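SAM-dependent methyltransferase (Pyrococcus horikoshii, PDB 1WZN) probably transfers the methyl group of S-adenosyl-L-methionine to a substrate not yet identified, and binds the demethylated product S-adenosyl-L-homocysteine. Local coordinates at residues A9-T14 with G164-V169; R17-I20 with A25-D28; D96-A101 with M117-E122. One frame throughout, in Å; residues are numbered along the deposited sequence.

Interaction 1 of 3, residues A9-T14 with G164-V169; sequences AEYYDT and GEEKLV. With SAH (S-adenosyl-L-homocysteine), chain F.
Tyr11 and Thr14 of 9-14 meet Glu166 and Leu168, which stand at the start of strand 166-177. This strand belongs to a four-stranded antiparallel sheet separate from the Rossmann-like methyltransferase sheet, so the contact joins the N-terminal segment over the cofactor to that second sheet. Glu166 supplies the polar half of the contact. Its chain is extended beyond CG and crosses the tyrosine at about a right angle, bringing OE1 to the ring edge, near the ring plane. Tyr11 OH donates to Glu166 OE1 at 2.6 Å, and the oxygen accepts through its syn lone pair, while the ring and carboxylate planes lie 29° apart. The other oxygen, OE2, forms a salt bridge with Arg193, so the carboxylate is held through both of its oxygens. Leu168, two residues on along the strand, faces 9-14 again. Its CD2 methyl packs against Tyr11 CD1 at 3.9 Å and also approaches Tyr11 CB, while Thr14 CG2 lies 4.2 Å from Leu168 CD2. The leucine thus sits against the root of the tyrosine and the glutamate at its hydroxyl end. On the ligand side of 9-14, Tyr12 carries CG anti to the backbone N (chi1 -170°), which sends its ring toward S-adenosyl-L-homocysteine; there Tyr12 OH lies 3.3 Å from the ligand's SD.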
loop_
_atom_site.group_PDB
_atom_site.type_symbol
_atom_site.label_atom_id
_atom_site.label_comp_id
_atom_site.label_asym_id
_atom_site.label_seq_id
_atom_site.Cartn_x
_atom_site.Cartn_y
_atom_site.Cartn_z
ATOM N N ALA A 9 21.977 4.035 -26.022
ATOM C CA ALA A 9 23.219 4.679 -25.589
ATOM C C ALA A 9 23.218 6.207 -25.675
ATOM O O ALA A 9 23.625 6.877 -24.732
ATOM C CB ALA A 9 24.410 4.109 -26.375
ATOM N N GLU A 10 22.771 6.757 -26.800
ATOM C CA GLU A 10 22.746 8.208 -26.965
ATOM C C GLU A 10 21.775 8.908 -26.004
ATOM O O GLU A 10 21.787 10.136 -25.895
ATOM C CB GLU A 10 22.387 8.585 -28.411
ATOM C CG GLU A 10 23.412 8.192 -29.474
ATOM C CD GLU A 10 24.776 8.841 -29.271
ATOM O OE1 GLU A 10 24.852 9.908 -28.625
ATOM O OE2 GLU A 10 25.772 8.284 -29.772
ATOM N N TYR A 11 20.945 8.135 -25.305
ATOM C CA TYR A 11 19.988 8.701 -24.356
ATOM C C TYR A 11 20.396 8.429 -22.912
ATOM O O TYR A 11 19.757 8.913 -21.979
ATOM C CB TYR A 11 18.587 8.118 -24.593
ATOM C CG TYR A 11 17.999 8.456 -25.943
ATOM C CD1 TYR A 11 17.433 9.708 -26.190
ATOM C CD2 TYR A 11 18.041 7.535 -26.988
ATOM C CE1 TYR A 11 16.925 10.033 -27.450
ATOM C CE2 TYR A 11 17.535 7.850 -28.249
ATOM C CZ TYR A 11 16.981 9.100 -28.471
ATOM O OH TYR A 11 16.488 9.405 -29.717
ATOM N N TYR A 12 21.461 7.656 -22.726
ATOM C CA TYR A 12 21.921 7.320 -21.380
ATOM C C TYR A 12 22.155 8.540 -20.475
ATOM O O TYR A 12 21.689 8.576 -19.336
ATOM C CB TYR A 12 23.214 6.492 -21.455
ATOM C CG TYR A 12 23.629 5.901 -20.120
ATOM C CD1 TYR A 12 23.091 4.688 -19.671
ATOM C CD2 TYR A 12 24.528 6.567 -19.294
ATOM C CE1 TYR A 12 23.445 4.162 -18.431
ATOM C CE2 TYR A 12 24.887 6.049 -18.051
ATOM C CZ TYR A 12 24.339 4.846 -17.627
ATOM O OH TYR A 12 24.675 4.349 -16.393
ATOM N N ASP A 13 22.885 9.535 -20.970
ATOM C CA ASP A 13 23.167 10.721 -20.170
ATOM C C ASP A 13 21.897 11.519 -19.861
ATOM O O ASP A 13 21.825 12.213 -18.848
ATOM C CB ASP A 13 24.204 11.614 -20.873
ATOM C CG ASP A 13 25.608 11.016 -20.835
ATOM O OD1 ASP A 13 25.764 9.914 -20.266
ATOM O OD2 ASP A 13 26.550 11.643 -21.368
ATOM N N THR A 14 20.903 11.412 -20.733
ATOM C CA THR A 14 19.633 12.115 -20.537
ATOM C C THR A 14 18.870 11.406 -19.427
ATOM O O THR A 14 18.402 12.028 -18.468
ATOM C CB THR A 14 18.801 12.099 -21.826
ATOM O OG1 THR A 14 19.452 12.913 -22.809
ATOM C CG2 THR A 14 17.377 12.619 -21.572
ATOM N N GLY A 164 16.974 17.433 -26.234
ATOM C CA GLY A 164 16.660 18.257 -27.385
ATOM C C GLY A 164 15.154 18.398 -27.507
ATOM O O GLY A 164 14.482 18.777 -26.546
ATOM N N GLU A 165 14.618 18.071 -28.677
ATOM C CA GLU A 165 13.181 18.167 -28.913
ATOM C C GLU A 165 12.444 16.881 -28.549
ATOM O O GLU A 165 11.211 16.817 -28.630
ATOM C CB GLU A 165 12.913 18.490 -30.380
ATOM C CG GLU A 165 13.522 19.796 -30.847
ATOM C CD GLU A 165 13.139 20.127 -32.276
ATOM O OE1 GLU A 165 11.926 20.277 -32.546
ATOM O OE2 GLU A 165 14.047 20.234 -33.129
ATOM N N GLU A 166 13.193 15.857 -28.155
ATOM C CA GLU A 166 12.582 14.583 -27.805
ATOM C C GLU A 166 12.311 14.446 -26.315
ATOM O O GLU A 166 13.153 14.773 -25.477
ATOM C CB GLU A 166 13.464 13.432 -28.288
ATOM C CG GLU A 166 13.687 13.431 -29.797
ATOM C CD GLU A 166 14.339 12.157 -30.301
ATOM O OE1 GLU A 166 15.352 11.734 -29.711
ATOM O OE2 GLU A 166 13.846 11.583 -31.298
ATOM N N LYS A 167 11.121 13.962 -25.985
ATOM C CA LYS A 167 10.755 13.774 -24.597
ATOM C C LYS A 167 10.746 12.285 -24.300
ATOM O O LYS A 167 10.244 11.478 -25.090
ATOM C CB LYS A 167 9.388 14.405 -24.322
ATOM C CG LYS A 167 9.438 15.923 -24.466
ATOM C CD LYS A 167 8.093 16.584 -24.297
ATOM C CE LYS A 167 8.215 18.083 -24.575
ATOM N NZ LYS A 167 6.888 18.769 -24.557
ATOM N N LEU A 168 11.333 11.920 -23.170
ATOM C CA LEU A 168 11.387 10.517 -22.798
ATOM C C LEU A 168 10.483 10.227 -21.615
ATOM O O LEU A 168 10.568 10.900 -20.591
ATOM C CB LEU A 168 12.825 10.117 -22.447
ATOM C CG LEU A 168 13.788 9.794 -23.594
ATOM C CD1 LEU A 168 13.973 11.003 -24.499
ATOM C CD2 LEU A 168 15.128 9.364 -23.004
ATOM N N VAL A 169 9.596 9.249 -21.772
ATOM C CA VAL A 169 8.726 8.837 -20.676
ATOM C C VAL A 169 9.234 7.446 -20.350
ATOM O O VAL A 169 9.235 6.555 -21.206
ATOM C CB VAL A 169 7.248 8.780 -21.082
ATOM C CG1 VAL A 169 6.422 8.182 -19.946
ATOM C CG2 VAL A 169 6.755 10.184 -21.392
HETATM N N SAH F . 30.317 3.344 -15.027
HETATM C CA SAH F . 29.274 4.086 -15.856
HETATM C CB SAH F . 28.210 3.244 -16.504
HETATM C CG SAH F . 27.249 2.407 -15.674
HETATM S SD SAH F . 26.200 1.486 -16.887
HETATM C C SAH F . 28.643 5.185 -14.888
HETATM O O SAH F . 29.040 5.278 -13.711
HETATM O OXT SAH F . 27.736 5.942 -15.416
HETATM C "C5'" SAH F . 26.807 -0.156 -16.828
HETATM C "C4'" SAH F . 27.950 -0.394 -17.931
HETATM O "O4'" SAH F . 28.281 -1.775 -17.747
HETATM C "C3'" SAH F . 27.510 -0.301 -19.374
HETATM O "O3'" SAH F . 28.228 0.731 -20.051
HETATM C "C2'" SAH F . 27.775 -1.762 -19.924
HETATM O "O2'" SAH F . 28.133 -1.768 -21.300
HETATM C "C1'" SAH F . 28.867 -2.258 -18.993
HETATM N N9 SAH F . 29.052 -3.585 -18.890
HETATM C C8 SAH F . 28.220 -4.628 -18.506
HETATM N N7 SAH F . 28.759 -5.803 -18.526
HETATM C C5 SAH F . 30.092 -5.568 -18.965
HETATM C C6 SAH F . 31.186 -6.470 -19.186
HETATM N N6 SAH F . 31.111 -7.795 -18.996
HETATM N N1 SAH F . 32.352 -5.870 -19.616
HETATM C C2 SAH F . 32.469 -4.526 -19.822
HETATM N N3 SAH F . 31.440 -3.630 -19.619
HETATM C C4 SAH F . 30.288 -4.219 -19.194
#

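Interaction 2 of 3, residues R17-I20 with A25-D28; sequences RRRI and AEID. With SAH (S-adenosyl-L-homocysteine), chain F.
Arg19 and Glu26 make the single side-chain contact between 17-20 and 25-28, and it is electrostatic. Arg19 NH1 forms a salt bridge with Glu26 OE2 at 3.1 Å. The hydrogen bond within it is weak, 125° at the hydrogen, in keeping with guanidinium and carboxylate planes turned 72° apart, which do not meet as a flat, two-pronged pair. Glu26 reaches across with its chain extended beyond CG. Its other oxygen, OE1, is shared by Arg22 and Arg242, so this buried carboxylate pairs with three arginines, which would be expected to favour its charged form.

Ligand binding uses the same guanidinium. In this Rossmann-like methyltransferase the N-terminal helices close over the amino-acid end of the cofactor, and Arg19 NH2 gives a weak hydrogen bond to the ligand's carboxylate O at 2.9 Å. Arg19 NE lies close to both carboxylate oxygens of the ligand, O and OXT. A bend at chi2 (-113°) turns the arginine chain toward the ligand, and its head lies between two carboxylates, one from the protein and one from S-adenosyl-L-homocysteine.

Apolar contacts come from Ile54, Phe112 and Phe113, which touch the arginine side chain.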
loop_
_atom_site.group_PDB
_atom_site.type_symbol
_atom_site.label_atom_id
_atom_site.label_comp_id
_atom_site.label_asym_id
_atom_site.label_seq_id
_atom_site.Cartn_x
_atom_site.Cartn_y
_atom_site.Cartn_z
ATOM N N ARG A 17 20.437 12.091 -15.933
ATOM C CA ARG A 17 20.831 13.478 -15.692
ATOM C C ARG A 17 21.213 13.706 -14.226
ATOM O O ARG A 17 22.121 14.456 -13.895
ATOM C CB ARG A 17 19.647 14.370 -16.069
ATOM C CG ARG A 17 19.850 15.829 -15.666
ATOM C CD ARG A 17 18.632 16.695 -16.016
ATOM N NE ARG A 17 17.396 16.072 -15.532
ATOM C CZ ARG A 17 17.198 16.049 -14.201
ATOM N NH1 ARG A 17 18.093 16.582 -13.387
ATOM N NH2 ARG A 17 16.091 15.485 -13.707
ATOM N N ARG A 18 20.451 13.047 -13.331
ATOM C CA ARG A 18 20.695 13.224 -11.904
ATOM C C ARG A 18 22.056 12.669 -11.486
ATOM O O ARG A 18 22.803 13.271 -10.723
ATOM C CB ARG A 18 19.581 12.507 -11.140
ATOM C CG ARG A 18 18.207 13.121 -11.413
ATOM C CD ARG A 18 17.115 12.504 -10.534
ATOM N NE ARG A 18 15.804 13.054 -10.885
ATOM C CZ ARG A 18 15.201 12.558 -11.982
ATOM N NH1 ARG A 18 15.781 11.598 -12.681
ATOM N NH2 ARG A 18 14.023 13.055 -12.370
ATOM N N ARG A 19 22.355 11.455 -11.981
ATOM C CA ARG A 19 23.644 10.855 -11.661
ATOM C C ARG A 19 24.799 11.785 -12.032
ATOM O O ARG A 19 25.829 11.833 -11.373
ATOM C CB ARG A 19 23.762 9.541 -12.434
ATOM C CG ARG A 19 24.906 8.666 -11.920
ATOM C CD ARG A 19 26.034 8.532 -12.949
ATOM N NE ARG A 19 26.974 7.481 -12.549
ATOM C CZ ARG A 19 27.955 7.823 -11.694
ATOM N NH1 ARG A 19 28.040 9.062 -11.241
ATOM N NH2 ARG A 19 28.842 6.903 -11.304
ATOM N N ILE A 20 24.609 12.511 -13.151
ATOM C CA ILE A 20 25.658 13.415 -13.611
ATOM C C ILE A 20 25.765 14.661 -12.728
ATOM O O ILE A 20 26.838 15.200 -12.486
ATOM C CB ILE A 20 25.338 13.834 -15.045
ATOM C CG1 ILE A 20 25.528 12.653 -16.001
ATOM C CG2 ILE A 20 26.298 14.953 -15.486
ATOM C CD1 ILE A 20 25.302 13.050 -17.462
ATOM N N ALA A 25 30.437 15.281 -6.306
ATOM C CA ALA A 25 30.422 14.886 -4.903
ATOM C C ALA A 25 30.940 13.456 -4.778
ATOM O O ALA A 25 31.633 13.119 -3.820
ATOM C CB ALA A 25 28.995 14.978 -4.338
ATOM N N GLU A 26 30.602 12.614 -5.752
ATOM C CA GLU A 26 31.048 11.229 -5.715
ATOM C C GLU A 26 32.552 11.108 -5.906
ATOM O O GLU A 26 33.200 10.327 -5.222
ATOM C CB GLU A 26 30.316 10.393 -6.771
ATOM C CG GLU A 26 28.926 9.961 -6.328
ATOM C CD GLU A 26 28.309 8.920 -7.234
ATOM O OE1 GLU A 26 27.193 8.457 -6.918
ATOM O OE2 GLU A 26 28.929 8.564 -8.261
ATOM N N ILE A 27 33.123 11.886 -6.819
ATOM C CA ILE A 27 34.563 11.789 -7.020
ATOM C C ILE A 27 35.320 12.422 -5.851
ATOM O O ILE A 27 36.463 12.060 -5.578
ATOM C CB ILE A 27 34.968 12.389 -8.383
ATOM C CG1 ILE A 27 34.322 11.554 -9.496
ATOM C CG2 ILE A 27 36.484 12.376 -8.549
ATOM C CD1 ILE A 27 34.551 10.040 -9.361
ATOM N N ASP A 28 34.680 13.352 -5.146
ATOM C CA ASP A 28 35.309 13.951 -3.964
ATOM C C ASP A 28 35.519 12.806 -2.973
ATOM O O ASP A 28 36.565 12.701 -2.339
ATOM C CB ASP A 28 34.395 14.986 -3.290
ATOM C CG ASP A 28 34.387 16.325 -3.996
ATOM O OD1 ASP A 28 35.218 16.537 -4.902
ATOM O OD2 ASP A 28 33.546 17.176 -3.621
HETATM N N SAH F . 30.317 3.344 -15.027
HETATM C CA SAH F . 29.274 4.086 -15.856
HETATM C CB SAH F . 28.210 3.244 -16.504
HETATM C CG SAH F . 27.249 2.407 -15.674
HETATM S SD SAH F . 26.200 1.486 -16.887
HETATM C C SAH F . 28.643 5.185 -14.888
HETATM O O SAH F . 29.040 5.278 -13.711
HETATM O OXT SAH F . 27.736 5.942 -15.416
HETATM C "C5'" SAH F . 26.807 -0.156 -16.828
HETATM C "C4'" SAH F . 27.950 -0.394 -17.931
HETATM O "O4'" SAH F . 28.281 -1.775 -17.747
HETATM C "C3'" SAH F . 27.510 -0.301 -19.374
HETATM O "O3'" SAH F . 28.228 0.731 -20.051
HETATM C "C2'" SAH F . 27.775 -1.762 -19.924
HETATM O "O2'" SAH F . 28.133 -1.768 -21.300
HETATM C "C1'" SAH F . 28.867 -2.258 -18.993
HETATM N N9 SAH F . 29.052 -3.585 -18.890
HETATM C C8 SAH F . 28.220 -4.628 -18.506
HETATM N N7 SAH F . 28.759 -5.803 -18.526
HETATM C C5 SAH F . 30.092 -5.568 -18.965
HETATM C C6 SAH F . 31.186 -6.470 -19.186
HETATM N N6 SAH F . 31.111 -7.795 -18.996
HETATM N N1 SAH F . 32.352 -5.870 -19.616
HETATM C C2 SAH F . 32.469 -4.526 -19.822
HETATM N N3 SAH F . 31.440 -3.630 -19.619
HETATM C C4 SAH F . 30.288 -4.219 -19.194
#

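Interaction 3 of 3, residues D96-A101 with M117-E122; sequences DVLEIA and MYFDEE. With MG (magnesium ion), chain E; SAH (S-adenosyl-L-homocysteine), chain F.
Val97 and Leu98 pack on the ring of Phe119 beside the adenine of S-adenosyl-L-homocysteine, at the C-terminal ends of the parallel strands of the Rossmann-like sheet. Asp96, in the loop after strand 91-94, makes an Asx turn, its OD1 accepting from Leu98 N at 2.9 Å from well above the carboxylate plane. The same OD1 receives the adenine amino group, N6, in a nearly straight bond of 2.9 Å and 173°. Two N-H groups therefore grip one oxygen, and the turn probably helps to position it for the ligand. Val97 reads the neighbouring ring atom through its backbone, Val97 N donating to the ligand's N1 at 3.0 Å; with the amino bond this pairs off the adenine edge. Its side chain divides between two partners. CG1 lies against the purine near C2, whereas CG2 comes within 3.4 Å of Phe119 CZ, approaching the ring obliquely. Leu98 continues the apolar patch, its side chain running antiparallel alongside that of Phe119, with Leu98 CG 4.0 Å from Phe119 CE1. The ring also turns an edge to the ligand, with N6 lying near its plane. Immediately after Phe119, Asp120 is the N-cap of helix 121-134, its OD1 accepting from Asp123 N. That carboxylate also holds a magnesium ion, which is bound by Asp120 OD2 at 2.4 Å and by two waters, one donating to Asp120 OD1 and the other to Glu122 OE1.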
loop_
_atom_site.group_PDB
_atom_site.type_symbol
_atom_site.label_atom_id
_atom_site.label_comp_id
_atom_site.label_asym_id
_atom_site.label_seq_id
_atom_site.Cartn_x
_atom_site.Cartn_y
_atom_site.Cartn_z
ATOM N N ASP A 96 35.513 -6.982 -22.581
ATOM C CA ASP A 96 34.789 -7.553 -21.451
ATOM C C ASP A 96 35.684 -7.409 -20.217
ATOM O O ASP A 96 36.873 -7.757 -20.266
ATOM C CB ASP A 96 34.534 -9.037 -21.738
ATOM C CG ASP A 96 33.594 -9.688 -20.740
ATOM O OD1 ASP A 96 33.549 -9.262 -19.568
ATOM O OD2 ASP A 96 32.910 -10.653 -21.135
ATOM N N VAL A 97 35.133 -6.896 -19.120
ATOM C CA VAL A 97 35.914 -6.735 -17.897
ATOM C C VAL A 97 36.425 -8.076 -17.372
ATOM O O VAL A 97 37.451 -8.126 -16.689
ATOM C CB VAL A 97 35.101 -6.061 -16.750
ATOM C CG1 VAL A 97 34.707 -4.644 -17.143
ATOM C CG2 VAL A 97 33.871 -6.891 -16.406
ATOM N N LEU A 98 35.719 -9.161 -17.687
ATOM C CA LEU A 98 36.132 -10.482 -17.218
ATOM C C LEU A 98 37.328 -11.023 -17.987
ATOM O O LEU A 98 37.873 -12.074 -17.645
ATOM C CB LEU A 98 34.971 -11.472 -17.321
ATOM C CG LEU A 98 33.726 -11.119 -16.504
ATOM C CD1 LEU A 98 32.653 -12.175 -16.729
ATOM C CD2 LEU A 98 34.079 -11.025 -15.025
ATOM N N GLU A 99 37.737 -10.305 -19.024
ATOM C CA GLU A 99 38.857 -10.739 -19.844
ATOM C C GLU A 99 40.057 -9.802 -19.801
ATOM O O GLU A 99 40.961 -9.922 -20.628
ATOM C CB GLU A 99 38.398 -10.911 -21.293
ATOM C CG GLU A 99 37.471 -12.097 -21.518
ATOM C CD GLU A 99 36.783 -12.056 -22.874
ATOM O OE1 GLU A 99 37.359 -11.482 -23.822
ATOM O OE2 GLU A 99 35.668 -12.610 -22.994
ATOM N N ILE A 100 40.077 -8.865 -18.858
ATOM C CA ILE A 100 41.216 -7.960 -18.793
ATOM C C ILE A 100 42.463 -8.763 -18.450
ATOM O O ILE A 100 42.378 -9.815 -17.810
ATOM C CB ILE A 100 41.028 -6.838 -17.742
ATOM C CG1 ILE A 100 40.849 -7.435 -16.341
ATOM C CG2 ILE A 100 39.843 -5.957 -18.133
ATOM C CD1 ILE A 100 40.778 -6.382 -15.239
ATOM N N ALA A 101 43.619 -8.270 -18.880
ATOM C CA ALA A 101 44.873 -8.967 -18.620
ATOM C C ALA A 101 45.973 -8.024 -18.146
ATOM O O ALA A 101 47.164 -8.306 -18.313
ATOM C CB ALA A 101 45.322 -9.709 -19.877
ATOM N N MET A 117 26.350 -5.903 -10.147
ATOM C CA MET A 117 25.095 -6.651 -10.202
ATOM C C MET A 117 24.900 -7.434 -11.497
ATOM O O MET A 117 24.067 -8.336 -11.559
ATOM C CB MET A 117 23.906 -5.712 -9.974
ATOM C CG MET A 117 23.833 -5.166 -8.555
ATOM S SD MET A 117 22.407 -4.098 -8.256
ATOM C CE MET A 117 21.076 -5.307 -8.190
ATOM N N TYR A 118 25.663 -7.098 -12.535
ATOM C CA TYR A 118 25.546 -7.818 -13.798
ATOM C C TYR A 118 26.237 -9.174 -13.729
ATOM O O TYR A 118 26.053 -10.010 -14.610
ATOM C CB TYR A 118 26.156 -7.001 -14.950
ATOM C CG TYR A 118 25.205 -5.995 -15.546
ATOM C CD1 TYR A 118 24.258 -6.378 -16.498
ATOM C CD2 TYR A 118 25.197 -4.676 -15.106
ATOM C CE1 TYR A 118 23.321 -5.466 -16.987
ATOM C CE2 TYR A 118 24.262 -3.761 -15.584
ATOM C CZ TYR A 118 23.328 -4.165 -16.520
ATOM O OH TYR A 118 22.384 -3.266 -16.967
ATOM N N PHE A 119 27.005 -9.403 -12.666
ATOM C CA PHE A 119 27.763 -10.646 -12.533
ATOM C C PHE A 119 27.299 -11.577 -11.423
ATOM O O PHE A 119 27.041 -11.124 -10.307
ATOM C CB PHE A 119 29.235 -10.295 -12.306
ATOM C CG PHE A 119 29.781 -9.342 -13.323
ATOM C CD1 PHE A 119 30.062 -9.772 -14.610
ATOM C CD2 PHE A 119 29.962 -7.996 -13.009
ATOM C CE1 PHE A 119 30.519 -8.874 -15.579
ATOM C CE2 PHE A 119 30.415 -7.092 -13.970
ATOM C CZ PHE A 119 30.693 -7.531 -15.254
ATOM N N ASP A 120 27.197 -12.874 -11.724
ATOM C CA ASP A 120 26.795 -13.834 -10.697
ATOM C C ASP A 120 28.010 -14.115 -9.818
ATOM O O ASP A 120 29.087 -13.567 -10.062
ATOM C CB ASP A 120 26.233 -15.144 -11.297
ATOM C CG ASP A 120 27.194 -15.846 -12.258
ATOM O OD1 ASP A 120 28.432 -15.704 -12.143
ATOM O OD2 ASP A 120 26.685 -16.581 -13.131
ATOM N N GLU A 121 27.848 -14.961 -8.806
ATOM C CA GLU A 121 28.946 -15.242 -7.885
ATOM C C GLU A 121 30.257 -15.660 -8.547
ATOM O O GLU A 121 31.315 -15.114 -8.229
ATOM C CB GLU A 121 28.535 -16.312 -6.867
ATOM C CG GLU A 121 29.511 -16.434 -5.708
ATOM C CD GLU A 121 29.116 -17.502 -4.704
ATOM O OE1 GLU A 121 29.129 -18.699 -5.063
ATOM O OE2 GLU A 121 28.791 -17.143 -3.555
ATOM N N GLU A 122 30.190 -16.626 -9.454
ATOM C CA GLU A 122 31.384 -17.118 -10.134
ATOM C C GLU A 122 32.089 -16.020 -10.940
ATOM O O GLU A 122 33.311 -15.876 -10.876
ATOM C CB GLU A 122 31.011 -18.285 -11.053
ATOM C CG GLU A 122 30.415 -19.514 -10.335
ATOM C CD GLU A 122 29.139 -19.212 -9.542
ATOM O OE1 GLU A 122 28.239 -18.519 -10.074
ATOM O OE2 GLU A 122 29.029 -19.686 -8.384
HETATM MG MG MG E . 27.606 -18.553 -14.079
HETATM N N SAH F . 30.317 3.344 -15.027
HETATM C CA SAH F . 29.274 4.086 -15.856
HETATM C CB SAH F . 28.210 3.244 -16.504
HETATM C CG SAH F . 27.249 2.407 -15.674
HETATM S SD SAH F . 26.200 1.486 -16.887
HETATM C C SAH F . 28.643 5.185 -14.888
HETATM O O SAH F . 29.040 5.278 -13.711
HETATM O OXT SAH F . 27.736 5.942 -15.416
HETATM C "C5'" SAH F . 26.807 -0.156 -16.828
HETATM C "C4'" SAH F . 27.950 -0.394 -17.931
HETATM O "O4'" SAH F . 28.281 -1.775 -17.747
HETATM C "C3'" SAH F . 27.510 -0.301 -19.374
HETATM O "O3'" SAH F . 28.228 0.731 -20.051
HETATM C "C2'" SAH F . 27.775 -1.762 -19.924
HETATM O "O2'" SAH F . 28.133 -1.768 -21.300
HETATM C "C1'" SAH F . 28.867 -2.258 -18.993
HETATM N N9 SAH F . 29.052 -3.585 -18.890
HETATM C C8 SAH F . 28.220 -4.628 -18.506
HETATM N N7 SAH F . 28.759 -5.803 -18.526
HETATM C C5 SAH F . 30.092 -5.568 -18.965
HETATM C C6 SAH F . 31.186 -6.470 -19.186
HETATM N N6 SAH F . 31.111 -7.795 -18.996
HETATM N N1 SAH F . 32.352 -5.870 -19.616
HETATM C C2 SAH F . 32.469 -4.526 -19.822
HETATM N N3 SAH F . 31.440 -3.630 -19.619
HETATM C C4 SAH F . 30.288 -4.219 -19.194
HETATM O O HOH W 1 29.293 -17.499 -13.933
HETATM O O HOH W 2 27.754 -19.661 -12.303
#

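In the fold
All three interactions reach S-adenosyl-L-homocysteine, each at a different part of it: interaction 1 by the sulfur, interaction 2 at the carboxylate and interaction 3 along the adenine. Interactions 1 and 2 use successive helices, 12-15 and 17-21, and touch where Asp13 O packs on Ile20 CD1. Interaction 3 lies across the chain's centre from interaction 2, their centres about 24 Å apart. Interactions 2 and 3 are buried, yet one is a charged pair and the other is apolar packing. Interaction 1, only partly buried and about 20 Å from the chain's centre, mixes both chemistries where the N-terminal segment meets the antiparallel sheet. Along the chain, it encloses the other two.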